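Local atomic coordinates of tRNA(Ile2) 2-agmatinylcytidine synthetase TiaS (Archaeoglobus fulgidus, PDB entry 5XOB), a protein that uses ATP to attach agmatine to the wobble cytidine of an isoleucine tRNA, forming 2-agmatinylcytidine and switching codon reading from AUG to AUA. Residues 156-164 / 210-221. Sequence-based numbering, arbitrary orientation.
Sequences FTLELIAYR and CPVLYGIRGESV
Ala-162 sets its methyl over one face of the Tyr-214 ring, a CH-pi contact with CB 3.6 Å from the ring centroid and shifted toward the CZ rim. The ring gets there because CG sits between its own backbone N and carbonyl carbon (chi1 65°), which turns the ring back over Ala-162. Leu-160 CD2 then approaches Tyr-214 CE2 to 3.8 Å, and Met-228 of helix 221-230 also packs against this tyrosine. A serine in place of Tyr-214 would probably leave a gap beside the Ala-162 methyl and Leu-160 CD2, between sheet and helix.

On the opposite face of the sheet, Glu-159 reaches over strand 212-218. Its CB is 3.8 Å from Ile-216 O, CG closes to 3.3 Å from the same oxygen, CD passes Gly-215 CA, and OE2 ends 3.3 Å from Gly-215 C. OE2 also stands above the guanidinium face of Arg-217, a long salt bridge (4.0 Å to NH1) of charge alone.

Leu-158 and Leu-160 pair antiparallel with Gly-218 and Ile-216 through two backbone bonds each. At Ala-162 the regular pattern breaks: its O takes Leu-213 N at 2.7 Å and Tyr-214 N only weakly. This is a classic beta bulge within the TiaS FLD domain, where 212-218 bends as the outermost strand, beside 157-163, of a mixed sheet that continues through strands of the TCKD domain.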
loop_
_atom_site.group_PDB
_atom_site.type_symbol
_atom_site.label_atom_id
_atom_site.label_comp_id
_atom_site.label_asym_id
_atom_site.label_seq_id
_atom_site.Cartn_x
_atom_site.Cartn_y
_atom_site.Cartn_z
ATOM N N PHE A 156 12.035 -1.246 -6.191
ATOM C CA PHE A 156 10.951 -0.945 -7.110
ATOM C C PHE A 156 10.255 -2.245 -7.472
ATOM O O PHE A 156 10.802 -3.325 -7.272
ATOM C CB PHE A 156 11.492 -0.268 -8.372
ATOM C CG PHE A 156 12.467 -1.113 -9.133
ATOM C CD1 PHE A 156 13.816 -1.097 -8.809
ATOM C CD2 PHE A 156 12.037 -1.943 -10.160
ATOM C CE1 PHE A 156 14.723 -1.886 -9.500
ATOM C CE2 PHE A 156 12.935 -2.735 -10.856
ATOM C CZ PHE A 156 14.281 -2.706 -10.526
ATOM N N THR A 157 9.041 -2.136 -7.985
ATOM C CA THR A 157 8.372 -3.276 -8.588
ATOM C C THR A 157 7.838 -2.854 -9.948
ATOM O O THR A 157 7.857 -1.666 -10.295
ATOM C CB THR A 157 7.251 -3.834 -7.687
ATOM O OG1 THR A 157 6.258 -2.825 -7.440
ATOM C CG2 THR A 157 7.838 -4.298 -6.381
ATOM N N LEU A 158 7.392 -3.831 -10.727
ATOM C CA LEU A 158 6.868 -3.559 -12.051
ATOM C C LEU A 158 5.369 -3.769 -12.040
ATOM O O LEU A 158 4.862 -4.598 -11.287
ATOM C CB LEU A 158 7.521 -4.482 -13.087
ATOM C CG LEU A 158 9.051 -4.466 -13.176
ATOM C CD1 LEU A 158 9.536 -5.530 -14.153
ATOM C CD2 LEU A 158 9.574 -3.094 -13.576
ATOM N N GLU A 159 4.661 -2.993 -12.855
ATOM C CA GLU A 159 3.260 -3.268 -13.127
ATOM C C GLU A 159 2.963 -3.180 -14.615
ATOM O O GLU A 159 3.305 -2.204 -15.284
ATOM C CB GLU A 159 2.309 -2.352 -12.346
ATOM C CG GLU A 159 0.978 -3.054 -12.060
ATOM C CD GLU A 159 -0.070 -2.176 -11.395
ATOM O OE1 GLU A 159 0.250 -1.027 -11.029
ATOM O OE2 GLU A 159 -1.221 -2.647 -11.235
ATOM N N LEU A 160 2.327 -4.227 -15.122
ATOM C CA LEU A 160 1.871 -4.235 -16.483
ATOM C C LEU A 160 0.436 -3.796 -16.438
ATOM O O LEU A 160 -0.405 -4.423 -15.792
ATOM C CB LEU A 160 1.997 -5.617 -17.094
ATOM C CG LEU A 160 1.570 -5.711 -18.552
ATOM C CD1 LEU A 160 2.422 -6.747 -19.261
ATOM C CD2 LEU A 160 0.096 -6.073 -18.632
ATOM N N ILE A 161 0.168 -2.697 -17.121
ATOM C CA ILE A 161 -1.152 -2.132 -17.133
ATOM C C ILE A 161 -1.717 -2.305 -18.524
ATOM O O ILE A 161 -1.097 -1.904 -19.514
ATOM C CB ILE A 161 -1.135 -0.651 -16.735
ATOM C CG1 ILE A 161 -0.489 -0.507 -15.353
ATOM C CG2 ILE A 161 -2.556 -0.105 -16.723
ATOM C CD1 ILE A 161 -0.365 0.913 -14.855
ATOM N N ALA A 162 -2.897 -2.914 -18.565
ATOM C CA ALA A 162 -3.615 -3.167 -19.790
ATOM C C ALA A 162 -4.830 -2.262 -19.838
ATOM O O ALA A 162 -5.585 -2.175 -18.865
ATOM C CB ALA A 162 -4.047 -4.619 -19.840
ATOM N N TYR A 163 -5.013 -1.594 -20.974
ATOM C CA TYR A 163 -6.120 -0.674 -21.150
ATOM C C TYR A 163 -7.129 -1.226 -22.143
ATOM O O TYR A 163 -6.798 -2.027 -23.024
ATOM C CB TYR A 163 -5.621 0.690 -21.621
ATOM C CG TYR A 163 -4.555 1.276 -20.726
ATOM C CD1 TYR A 163 -4.880 1.853 -19.498
ATOM C CD2 TYR A 163 -3.213 1.250 -21.104
ATOM C CE1 TYR A 163 -3.896 2.389 -18.677
ATOM C CE2 TYR A 163 -2.227 1.778 -20.292
ATOM C CZ TYR A 163 -2.571 2.346 -19.084
ATOM O OH TYR A 163 -1.576 2.858 -18.294
ATOM N N ARG A 164 -8.363 -0.770 -21.975
ATOM C CA ARG A 164 -9.478 -1.160 -22.819
ATOM C C ARG A 164 -9.532 -0.327 -24.094
ATOM O O ARG A 164 -8.829 0.692 -24.249
ATOM C CB ARG A 164 -10.809 -0.982 -22.071
ATOM C CG ARG A 164 -10.767 -1.357 -20.595
ATOM C CD ARG A 164 -12.016 -2.109 -20.178
ATOM N NE ARG A 164 -13.060 -1.256 -19.624
ATOM C CZ ARG A 164 -14.339 -1.615 -19.497
ATOM N NH1 ARG A 164 -14.763 -2.817 -19.899
ATOM N NH2 ARG A 164 -15.207 -0.758 -18.970
ATOM N N CYS A 210 -12.943 3.627 -15.433
ATOM C CA CYS A 210 -11.679 4.105 -15.990
ATOM C C CYS A 210 -11.243 3.255 -17.196
ATOM O O CYS A 210 -11.878 2.237 -17.503
ATOM C CB CYS A 210 -10.599 4.109 -14.890
ATOM S SG CYS A 210 -9.915 2.490 -14.438
ATOM N N PRO A 211 -10.171 3.685 -17.896
ATOM C CA PRO A 211 -9.609 2.926 -19.030
ATOM C C PRO A 211 -8.804 1.662 -18.711
ATOM O O PRO A 211 -8.479 0.916 -19.629
ATOM C CB PRO A 211 -8.686 3.946 -19.728
ATOM C CG PRO A 211 -8.463 5.036 -18.742
ATOM C CD PRO A 211 -9.696 5.083 -17.895
ATOM N N VAL A 212 -8.468 1.424 -17.450
ATOM C CA VAL A 212 -7.691 0.245 -17.107
ATOM C C VAL A 212 -8.575 -0.992 -17.109
ATOM O O VAL A 212 -9.627 -1.015 -16.465
ATOM C CB VAL A 212 -7.017 0.381 -15.731
ATOM C CG1 VAL A 212 -6.355 -0.934 -15.319
ATOM C CG2 VAL A 212 -5.989 1.500 -15.774
ATOM N N LEU A 213 -8.128 -2.011 -17.839
ATOM C CA LEU A 213 -8.760 -3.324 -17.819
ATOM C C LEU A 213 -8.252 -4.068 -16.589
ATOM O O LEU A 213 -9.032 -4.489 -15.731
ATOM C CB LEU A 213 -8.407 -4.119 -19.084
ATOM C CG LEU A 213 -9.465 -5.081 -19.642
ATOM C CD1 LEU A 213 -8.760 -6.184 -20.422
ATOM C CD2 LEU A 213 -10.401 -5.680 -18.592
ATOM N N TYR A 214 -6.932 -4.229 -16.528
ATOM C CA TYR A 214 -6.265 -4.836 -15.387
ATOM C C TYR A 214 -4.840 -4.309 -15.284
ATOM O O TYR A 214 -4.277 -3.814 -16.263
ATOM C CB TYR A 214 -6.249 -6.369 -15.494
ATOM C CG TYR A 214 -5.447 -6.932 -16.658
ATOM C CD1 TYR A 214 -6.090 -7.486 -17.760
ATOM C CD2 TYR A 214 -4.050 -6.927 -16.654
ATOM C CE1 TYR A 214 -5.370 -8.017 -18.828
ATOM C CE2 TYR A 214 -3.321 -7.447 -17.726
ATOM C CZ TYR A 214 -3.990 -7.994 -18.811
ATOM O OH TYR A 214 -3.298 -8.520 -19.883
ATOM N N GLY A 215 -4.269 -4.426 -14.088
ATOM C CA GLY A 215 -2.862 -4.123 -13.851
ATOM C C GLY A 215 -2.211 -5.230 -13.041
ATOM O O GLY A 215 -2.657 -5.544 -11.940
ATOM N N ILE A 216 -1.143 -5.808 -13.575
ATOM C CA ILE A 216 -0.496 -6.935 -12.927
ATOM C C ILE A 216 0.847 -6.532 -12.313
ATOM O O ILE A 216 1.745 -6.075 -13.018
ATOM C CB ILE A 216 -0.359 -8.095 -13.927
ATOM C CG1 ILE A 216 -1.762 -8.619 -14.253
ATOM C CG2 ILE A 216 0.504 -9.224 -13.367
ATOM C CD1 ILE A 216 -1.819 -9.528 -15.455
ATOM N N ARG A 217 0.960 -6.702 -10.993
ATOM C CA ARG A 217 2.187 -6.406 -10.250
ATOM C C ARG A 217 3.158 -7.572 -10.318
ATOM O O ARG A 217 2.747 -8.727 -10.240
ATOM C CB ARG A 217 1.872 -6.109 -8.777
ATOM C CG ARG A 217 1.735 -4.631 -8.461
ATOM C CD ARG A 217 1.233 -4.381 -7.047
ATOM N NE ARG A 217 0.668 -3.035 -6.944
ATOM C CZ ARG A 217 -0.614 -2.718 -7.124
ATOM N NH1 ARG A 217 -1.533 -3.643 -7.400
ATOM N NH2 ARG A 217 -0.984 -1.452 -7.020
ATOM N N GLY A 218 4.451 -7.278 -10.433
ATOM C CA GLY A 218 5.444 -8.340 -10.451
ATOM C C GLY A 218 6.891 -7.901 -10.421
ATOM O O GLY A 218 7.198 -6.713 -10.351
ATOM N N GLU A 219 7.781 -8.887 -10.502
ATOM C CA GLU A 219 9.213 -8.676 -10.288
ATOM C C GLU A 219 10.038 -8.608 -11.580
ATOM O O GLU A 219 11.147 -8.066 -11.581
ATOM C CB GLU A 219 9.766 -9.787 -9.390
ATOM C CG GLU A 219 9.074 -9.906 -8.039
ATOM C CD GLU A 219 9.450 -8.803 -7.055
ATOM O OE1 GLU A 219 10.497 -8.131 -7.216
ATOM O OE2 GLU A 219 8.689 -8.617 -6.091
ATOM N N SER A 220 9.516 -9.155 -12.675
ATOM C CA SER A 220 10.270 -9.172 -13.922
ATOM C C SER A 220 9.380 -8.895 -15.097
ATOM O O SER A 220 8.161 -9.100 -15.041
ATOM C CB SER A 220 10.946 -10.527 -14.126
ATOM O OG SER A 220 9.984 -11.536 -14.394
ATOM N N VAL A 221 10.010 -8.449 -16.175
ATOM C CA VAL A 221 9.299 -8.213 -17.420
ATOM C C VAL A 221 8.824 -9.570 -17.939
ATOM O O VAL A 221 7.682 -9.699 -18.377
ATOM C CB VAL A 221 10.180 -7.479 -18.460
ATOM C CG1 VAL A 221 9.384 -7.163 -19.721
ATOM C CG2 VAL A 221 10.745 -6.191 -17.870
#